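Side-chain contacts in lactococcal prophage ps3 protein 05 (Staphylococcus epidermidis ATCC 12228, PDB 3G8W), which is a probable acetyltransferase of the GNAT superfamily, whose members typically transfer an acetyl group from acetyl-CoA to an amine: residues B[9-12]-B[13-16]; B[131-135]-B[136-140]. All coordinates share one frame; numbering follows the deposited sequence.

Interaction 1: residues B[9-12]-B[13-16]; sequences LLNQ and NDLD
Between Asn11 and Asp14 the chain reverses through a type I beta turn, closed by the bond from Asp14 N to Asn11 O at 2.8 Å, and this leaves Asp14 at the N-cap position of the helix that follows. The side chain of Asp14 does not cap that helix. It turns back instead to the residue that opened the turn: with CG anti to the carbonyl carbon (chi1 -62°), the carboxylate lies on the Asn11 side, and OD2 accepts from Asn11 N at 3.2 Å through its anti lone pair, the one directed away from OD1. Asn11 and Asp14 are thus joined reciprocally, each backbone N-H serving an oxygen of the other residue, one a carbonyl and one a carboxylate. The second carboxylate oxygen has its own partner, since Asp14 OD1 forms a salt bridge with Arg8, which probably helps to keep the acid ionised and fixes its rotation. The Asn11 and Asp14 side chains cross at about a right angle, their amide and carboxylate planes 59° apart. Asn11 OD1 is directed at Asn13 N, as in an Asx turn, but the modelled separation is too short to trust in detail at this resolution. Leu10 lies against the carboxylate, its CG 3.7 Å from Asp14 OD2 and 3.9 Å from Asp14 CB, so that a buried leucine flanks the acid. The example illustrates how a short polar turn can redirect a chain from strand to helix. Strand 6-9 enters it, with Leu10 packing on Ile57 and Phe61 of strand 55-62 and on Leu66 and Thr69 of strand 65-74; helix 15-24 leaves it, with Leu15 set against Leu44, Lys45 and Leu48 of helix 41-48.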
loop_
_atom_site.group_PDB
_atom_site.type_symbol
_atom_site.label_atom_id
_atom_site.label_comp_id
_atom_site.label_asym_id
_atom_site.label_seq_id
_atom_site.Cartn_x
_atom_site.Cartn_y
_atom_site.Cartn_z
ATOM N N LEU B 9 19.723 -11.561 5.285
ATOM C CA LEU B 9 18.280 -11.655 5.353
ATOM C C LEU B 9 17.890 -12.350 6.653
ATOM O O LEU B 9 18.316 -13.484 6.923
ATOM C CB LEU B 9 17.741 -12.450 4.166
ATOM C CG LEU B 9 16.229 -12.607 4.124
ATOM C CD1 LEU B 9 15.571 -11.282 3.743
ATOM C CD2 LEU B 9 15.841 -13.699 3.155
ATOM N N LEU B 10 17.107 -11.651 7.470
ATOM C CA LEU B 10 16.452 -12.285 8.613
ATOM C C LEU B 10 15.439 -13.318 8.142
ATOM O O LEU B 10 14.979 -13.273 7.000
ATOM C CB LEU B 10 15.770 -11.243 9.495
ATOM C CG LEU B 10 16.511 -10.879 10.774
ATOM C CD1 LEU B 10 18.015 -10.676 10.515
ATOM C CD2 LEU B 10 15.872 -9.678 11.462
ATOM N N ASN B 11 15.098 -14.240 9.035
ATOM C CA ASN B 11 14.189 -15.327 8.734
ATOM C C ASN B 11 13.507 -15.776 10.036
ATOM O O ASN B 11 13.858 -15.291 11.116
ATOM C CB ASN B 11 14.990 -16.473 8.114
ATOM C CG ASN B 11 15.546 -17.407 9.153
ATOM O OD1 ASN B 11 14.803 -18.194 9.723
ATOM N ND2 ASN B 11 16.843 -17.320 9.420
ATOM N N GLN B 12 12.568 -16.719 9.947
ATOM C CA GLN B 12 11.858 -17.229 11.140
ATOM C C GLN B 12 12.735 -17.838 12.252
ATOM O O GLN B 12 12.231 -18.181 13.320
ATOM C CB GLN B 12 10.695 -18.160 10.757
ATOM C CG GLN B 12 10.854 -18.916 9.437
ATOM C CD GLN B 12 9.545 -19.533 8.938
ATOM O OE1 GLN B 12 8.597 -19.732 9.705
ATOM N NE2 GLN B 12 9.495 -19.843 7.646
ATOM N N ASN B 13 14.038 -17.941 12.002
ATOM C CA ASN B 13 15.024 -18.314 13.026
ATOM C C ASN B 13 15.473 -17.130 13.872
ATOM O O ASN B 13 16.302 -17.278 14.759
ATOM C CB ASN B 13 16.272 -18.908 12.378
ATOM C CG ASN B 13 16.234 -20.405 12.310
ATOM O OD1 ASN B 13 15.826 -20.982 11.301
ATOM N ND2 ASN B 13 16.661 -21.053 13.384
ATOM N N ASP B 14 14.943 -15.954 13.589
ATOM C CA ASP B 14 15.402 -14.761 14.265
ATOM C C ASP B 14 14.277 -14.080 15.031
ATOM O O ASP B 14 14.464 -13.001 15.597
ATOM C CB ASP B 14 16.058 -13.809 13.252
ATOM C CG ASP B 14 17.286 -14.428 12.575
ATOM O OD1 ASP B 14 18.218 -14.884 13.287
ATOM O OD2 ASP B 14 17.315 -14.454 11.324
ATOM N N LEU B 15 13.115 -14.723 15.068
ATOM C CA LEU B 15 11.974 -14.149 15.752
ATOM C C LEU B 15 12.369 -13.666 17.146
ATOM O O LEU B 15 12.043 -12.542 17.521
ATOM C CB LEU B 15 10.818 -15.141 15.817
ATOM C CG LEU B 15 9.511 -14.638 16.436
ATOM C CD1 LEU B 15 8.994 -13.414 15.717
ATOM C CD2 LEU B 15 8.450 -15.741 16.440
ATOM N N ASP B 16 13.092 -14.506 17.886
ATOM C CA ASP B 16 13.582 -14.157 19.223
ATOM C C ASP B 16 14.312 -12.809 19.225
ATOM O O ASP B 16 13.836 -11.835 19.825
ATOM C CB ASP B 16 14.487 -15.266 19.783
ATOM C CG ASP B 16 13.749 -16.595 19.974
ATOM O OD1 ASP B 16 12.629 -16.726 19.424
ATOM O OD2 ASP B 16 14.288 -17.511 20.665
#

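Interaction 2: residues B[131-135]-B[136-140]; sequences VFFSS and IGFEN
A Schellman motif ends helix 127-136, and the sequence around it, Phe132-Phe133-x-x-x-Gly137-Phe138, matches the helix-to-strand connection familiar from GNAT acetyltransferases. Phe133 O is the focus of the motif: it accepts from Gly137 N and from Phe138 N, both at 3.3 Å, the two donors arriving from opposite faces of the carbonyl plane. A weak bond from Gly137 N to Ser134 O completes the pattern, and the positive phi of Gly137 (132°) swings the chain out of the helix. The hydrophobic contact that accompanies a Schellman motif joins the same two residues as its longer backbone bond, here Phe133 and Phe138. Their rings form a T-shaped pair, centroids 5.8 Å apart and planes at 80°, in which the edge of Phe133 carrying CD1 is directed at the face of Phe138, displaced toward its rim. Within the same last turn, Ile136 reaches back four residues to Phe132. With CG1 beside the backbone N (chi1 -80°), its CD1 methyl lies over one face of the Phe132 ring, 3.9 Å from the centroid, a CH-pi contact shifted toward CE2 and CZ. Phe132 in turn sets CD2 over the centre of a Phe133 face, so contacts run in space from Ile136 through Phe132 and Phe133 to Phe138. On the polar side, Ser135 OG donates to Phe132 O at 2.8 Å, in the carbonyl plane and on a lone pair, and also bonds to Arg100 of helix 96-112. That helix meets Phe132 and Ile136 as well, through Glu96, Asn99, Arg100 and Ile103. Phe133 and Phe138 face the sheet, both against Ile120 of strand 117-123, while Glu139 begins strand 139-150 by pairing its backbone with Ile161 of strand 153-163.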
loop_
_atom_site.group_PDB
_atom_site.type_symbol
_atom_site.label_atom_id
_atom_site.label_comp_id
_atom_site.label_asym_id
_atom_site.label_seq_id
_atom_site.Cartn_x
_atom_site.Cartn_y
_atom_site.Cartn_z
ATOM N N VAL B 131 16.229 13.671 8.251
ATOM C CA VAL B 131 17.634 13.972 8.043
ATOM C C VAL B 131 18.445 12.715 7.648
ATOM O O VAL B 131 19.206 12.724 6.670
ATOM C CB VAL B 131 18.253 14.622 9.299
ATOM C CG1 VAL B 131 19.725 14.870 9.079
ATOM C CG2 VAL B 131 17.539 15.906 9.629
ATOM N N PHE B 132 18.292 11.635 8.395
ATOM C CA PHE B 132 18.971 10.429 8.011
ATOM C C PHE B 132 18.653 9.994 6.564
ATOM O O PHE B 132 19.564 9.897 5.728
ATOM C CB PHE B 132 18.676 9.319 8.996
ATOM C CG PHE B 132 19.411 8.053 8.706
ATOM C CD1 PHE B 132 20.783 7.976 8.911
ATOM C CD2 PHE B 132 18.717 6.928 8.225
ATOM C CE1 PHE B 132 21.462 6.801 8.639
ATOM C CE2 PHE B 132 19.387 5.729 7.935
ATOM C CZ PHE B 132 20.758 5.646 8.145
ATOM N N PHE B 133 17.374 9.756 6.259
ATOM C CA PHE B 133 17.031 9.139 4.960
ATOM C C PHE B 133 17.285 10.095 3.849
ATOM O O PHE B 133 17.561 9.729 2.717
ATOM C CB PHE B 133 15.596 8.617 4.926
ATOM C CG PHE B 133 15.425 7.377 5.739
ATOM C CD1 PHE B 133 15.796 6.135 5.210
ATOM C CD2 PHE B 133 14.952 7.451 7.057
ATOM C CE1 PHE B 133 15.688 4.970 5.970
ATOM C CE2 PHE B 133 14.817 6.305 7.824
ATOM C CZ PHE B 133 15.187 5.048 7.287
ATOM N N SER B 134 17.219 11.348 4.213
ATOM C CA SER B 134 17.401 12.383 3.275
ATOM C C SER B 134 18.877 12.377 2.890
ATOM O O SER B 134 19.248 12.549 1.728
ATOM C CB SER B 134 16.991 13.643 3.960
ATOM O OG SER B 134 17.499 14.701 3.253
ATOM N N SER B 135 19.717 12.114 3.877
ATOM C CA SER B 135 21.148 12.134 3.670
ATOM C C SER B 135 21.545 10.933 2.832
ATOM O O SER B 135 22.620 10.904 2.240
ATOM C CB SER B 135 21.855 12.098 5.002
ATOM O OG SER B 135 22.176 10.780 5.348
ATOM N N ILE B 136 20.670 9.942 2.772
ATOM C CA ILE B 136 20.932 8.797 1.940
ATOM C C ILE B 136 20.596 9.062 0.453
ATOM O O ILE B 136 21.223 8.487 -0.438
ATOM C CB ILE B 136 20.265 7.548 2.528
ATOM C CG1 ILE B 136 21.158 7.024 3.641
ATOM C CG2 ILE B 136 20.033 6.489 1.488
ATOM C CD1 ILE B 136 20.405 6.234 4.643
ATOM N N GLY B 137 19.651 9.960 0.188
ATOM C CA GLY B 137 19.344 10.355 -1.188
ATOM C C GLY B 137 17.858 10.355 -1.502
ATOM O O GLY B 137 17.462 10.571 -2.645
ATOM N N PHE B 138 17.046 10.122 -0.471
ATOM C CA PHE B 138 15.617 10.177 -0.585
ATOM C C PHE B 138 15.198 11.616 -0.724
ATOM O O PHE B 138 15.890 12.520 -0.272
ATOM C CB PHE B 138 14.981 9.568 0.645
ATOM C CG PHE B 138 15.009 8.064 0.678
ATOM C CD1 PHE B 138 13.839 7.340 0.517
ATOM C CD2 PHE B 138 16.186 7.371 0.927
ATOM C CE1 PHE B 138 13.845 5.922 0.596
ATOM C CE2 PHE B 138 16.212 5.944 1.011
ATOM C CZ PHE B 138 15.051 5.227 0.850
ATOM N N GLU B 139 14.080 11.836 -1.391
ATOM C CA GLU B 139 13.603 13.187 -1.682
ATOM C C GLU B 139 12.124 13.206 -1.456
ATOM O O GLU B 139 11.507 12.166 -1.396
ATOM C CB GLU B 139 13.928 13.574 -3.106
ATOM C CG GLU B 139 15.398 13.795 -3.330
ATOM C CD GLU B 139 15.735 14.223 -4.746
ATOM O OE1 GLU B 139 16.695 15.012 -4.905
ATOM O OE2 GLU B 139 15.048 13.789 -5.698
ATOM N N ASN B 140 11.569 14.392 -1.275
ATOM C CA ASN B 140 10.160 14.551 -0.950
ATOM C C ASN B 140 9.256 14.129 -2.106
ATOM O O ASN B 140 9.477 14.528 -3.241
ATOM C CB ASN B 140 9.888 16.011 -0.569
ATOM C CG ASN B 140 10.480 16.379 0.776
ATOM O OD1 ASN B 140 9.878 16.105 1.819
ATOM N ND2 ASN B 140 11.662 17.017 0.766
#

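How the interactions relate
Both contacts lie at a junction between strand and helix, but they run in opposite senses: interaction 1 leads from an outermost strand into a helix, interaction 2 from a helix into the strand at the other edge of the sheet. Their centres are 28 Å apart, on opposite sides of the chain's centre, and they share no element directly. Each is partly buried. Interaction 1 is chiefly polar, a turn held by backbone N-H groups and a carboxylate, with Leu10 packed on strands 55-62 and 65-74 and Leu15 on helix 41-48. Interaction 2 relies on aromatic and aliphatic packing against the sheet and helix 96-112, its polar bonds being mostly those of the helix end itself.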